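Local coordinates for Lmo2125 protein (Listeria monocytogenes serovar 1/2a, PDB 5TU0) that binds maltose and is probably a solute-binding lipoprotein of the cell membrane that delivers it to a sugar transporter, at residues 117-122 with 251-256. The protein carries 2 engineered substitutions. Residues are numbered along the deposited sequence; the frame is centred on the assembly and turned at random.
Sequences VLYYNK and INYGVA
Tyr120 lays its ring across the backbone of Gly254, where strands 117-121 and 253-256 pair antiparallel in the mixed sheet of one lobe of this periplasmic-binding-protein fold. Gly254 CA sits over one ring face, 4.1 Å from the centroid of the Tyr120 ring, in a CH-pi contact. The Tyr120 ring reaches the neighbouring strand because CG stands between the backbone N and the carbonyl carbon (chi1 72°). The same two residues exchange both backbone hydrogen bonds, Tyr120 N to Gly254 O and Gly254 N to Tyr120 O. Leu118 and Ala256 form the next hydrogen-bonded pair.

Tyr119, Tyr253 and Val255 share the other face of the sheet. The Tyr119 ring turns its edge toward the face of Tyr253 in an offset edge-to-face pair, with the planes at 68°. Tyr119 CD1 is 4.0 Å from Tyr253 CD1 and 3.9 Å from Val255 CG2. Val117 CG2 lies over one face of the Tyr119 ring, toward its rim, and also meets Val255 CG1 at 3.6 Å. Helix 327-336 packs on this face, with Ala331 touching both Val117 and Val255 and Leu328 touching Tyr119; Tyr119 OH bonds to Gly239 O. A glucose unit of the bound maltose lies about 10 Å from the Tyr119 side chain.

Past the strand end, Lys122 N donates to Asn252 O; Asn252 is the central residue of an inverse gamma turn. The extended Lys122 side chain passes beside Gly254 on the Tyr120 face of the sheet, and its NZ forms a salt bridge with Glu327. On the way, Lys122 CE passes 3.5 Å from Gly254 CA.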
loop_
_atom_site.group_PDB
_atom_site.type_symbol
_atom_site.label_atom_id
_atom_site.label_comp_id
_atom_site.label_asym_id
_atom_site.label_seq_id
_atom_site.Cartn_x
_atom_site.Cartn_y
_atom_site.Cartn_z
ATOM N N VAL A 117 -2.190 8.958 -0.459
ATOM C CA VAL A 117 -2.569 10.157 -1.178
ATOM C C VAL A 117 -2.872 11.257 -0.163
ATOM O O VAL A 117 -2.838 11.019 1.051
ATOM C CB VAL A 117 -3.817 9.904 -2.081
ATOM C CG1 VAL A 117 -3.516 8.848 -3.146
ATOM C CG2 VAL A 117 -5.030 9.470 -1.266
ATOM N N LEU A 118 -3.152 12.453 -0.658
ATOM C CA LEU A 118 -3.544 13.568 0.216
ATOM C C LEU A 118 -5.052 13.814 0.068
ATOM O O LEU A 118 -5.534 14.149 -1.031
ATOM C CB LEU A 118 -2.811 14.852 -0.161
ATOM C CG LEU A 118 -3.130 16.049 0.741
ATOM C CD1 LEU A 118 -2.355 15.933 2.049
ATOM C CD2 LEU A 118 -2.837 17.378 0.066
ATOM N N TYR A 119 -5.797 13.619 1.151
ATOM C CA TYR A 119 -7.222 13.953 1.179
ATOM C C TYR A 119 -7.316 15.359 1.704
ATOM O O TYR A 119 -6.548 15.724 2.594
ATOM C CB TYR A 119 -8.000 13.070 2.144
ATOM C CG TYR A 119 -8.217 11.667 1.671
ATOM C CD1 TYR A 119 -9.248 11.375 0.789
ATOM C CD2 TYR A 119 -7.426 10.618 2.143
ATOM C CE1 TYR A 119 -9.465 10.085 0.352
ATOM C CE2 TYR A 119 -7.646 9.325 1.727
ATOM C CZ TYR A 119 -8.664 9.062 0.826
ATOM O OH TYR A 119 -8.878 7.789 0.390
ATOM N N TYR A 120 -8.230 16.158 1.161
ATOM C CA TYR A 120 -8.441 17.522 1.689
ATOM C C TYR A 120 -9.923 17.847 1.636
ATOM O O TYR A 120 -10.698 17.223 0.888
ATOM C CB TYR A 120 -7.596 18.594 0.959
ATOM C CG TYR A 120 -8.040 18.919 -0.445
ATOM C CD1 TYR A 120 -7.717 18.085 -1.508
ATOM C CD2 TYR A 120 -8.782 20.078 -0.716
ATOM C CE1 TYR A 120 -8.137 18.381 -2.792
ATOM C CE2 TYR A 120 -9.198 20.381 -2.005
ATOM C CZ TYR A 120 -8.869 19.526 -3.034
ATOM O OH TYR A 120 -9.278 19.809 -4.314
ATOM N N ASN A 121 -10.309 18.810 2.449
ATOM C CA ASN A 121 -11.693 19.223 2.552
ATOM C C ASN A 121 -11.937 20.454 1.682
ATOM O O ASN A 121 -11.418 21.543 1.986
ATOM C CB ASN A 121 -12.010 19.512 4.013
ATOM C CG ASN A 121 -13.490 19.664 4.267
ATOM O OD1 ASN A 121 -14.252 20.075 3.379
ATOM N ND2 ASN A 121 -13.910 19.350 5.487
ATOM N N LYS A 122 -12.729 20.279 0.610
ATOM C CA LYS A 122 -13.041 21.365 -0.312
ATOM C C LYS A 122 -13.862 22.495 0.327
ATOM O O LYS A 122 -13.910 23.609 -0.217
ATOM C CB LYS A 122 -13.746 20.843 -1.568
ATOM C CG LYS A 122 -12.960 19.809 -2.361
ATOM C CD LYS A 122 -13.648 19.532 -3.686
ATOM C CE LYS A 122 -12.906 18.522 -4.516
ATOM N NZ LYS A 122 -13.633 18.297 -5.788
ATOM N N ILE A 251 -18.532 14.346 3.770
ATOM C CA ILE A 251 -17.505 15.380 3.707
ATOM C C ILE A 251 -17.279 15.711 2.246
ATOM O O ILE A 251 -17.146 14.808 1.417
ATOM C CB ILE A 251 -16.170 14.877 4.333
ATOM C CG1 ILE A 251 -16.316 14.678 5.845
ATOM C CG2 ILE A 251 -15.017 15.841 4.067
ATOM C CD1 ILE A 251 -16.524 15.967 6.626
ATOM N N ASN A 252 -17.253 16.998 1.916
ATOM C CA ASN A 252 -16.994 17.426 0.539
ATOM C C ASN A 252 -15.478 17.328 0.332
ATOM O O ASN A 252 -14.783 18.346 0.216
ATOM C CB ASN A 252 -17.509 18.857 0.317
ATOM C CG ASN A 252 -17.333 19.332 -1.112
ATOM O OD1 ASN A 252 -17.095 18.539 -2.028
ATOM N ND2 ASN A 252 -17.453 20.639 -1.313
ATOM N N TYR A 253 -14.976 16.094 0.286
ATOM C CA TYR A 253 -13.533 15.866 0.199
ATOM C C TYR A 253 -13.016 15.872 -1.230
ATOM O O TYR A 253 -13.744 15.610 -2.189
ATOM C CB TYR A 253 -13.123 14.543 0.907
ATOM C CG TYR A 253 -13.511 13.275 0.166
ATOM C CD1 TYR A 253 -12.661 12.708 -0.772
ATOM C CD2 TYR A 253 -14.734 12.670 0.390
ATOM C CE1 TYR A 253 -13.021 11.562 -1.465
ATOM C CE2 TYR A 253 -15.112 11.531 -0.295
ATOM C CZ TYR A 253 -14.258 10.979 -1.219
ATOM O OH TYR A 253 -14.646 9.849 -1.891
ATOM N N GLY A 254 -11.745 16.201 -1.358
ATOM C CA GLY A 254 -11.052 16.177 -2.623
ATOM C C GLY A 254 -9.813 15.333 -2.394
ATOM O O GLY A 254 -9.415 15.110 -1.254
ATOM N N VAL A 255 -9.216 14.852 -3.473
ATOM C CA VAL A 255 -8.033 14.019 -3.361
ATOM C C VAL A 255 -6.975 14.523 -4.331
ATOM O O VAL A 255 -7.286 14.908 -5.480
ATOM C CB VAL A 255 -8.344 12.534 -3.659
ATOM C CG1 VAL A 255 -7.221 11.642 -3.147
ATOM C CG2 VAL A 255 -9.664 12.119 -3.014
ATOM N N ALA A 256 -5.726 14.473 -3.878
ATOM C CA ALA A 256 -4.595 14.904 -4.671
ATOM C C ALA A 256 -3.347 14.079 -4.385
ATOM O O ALA A 256 -3.271 13.322 -3.391
ATOM C CB ALA A 256 -4.310 16.373 -4.390
#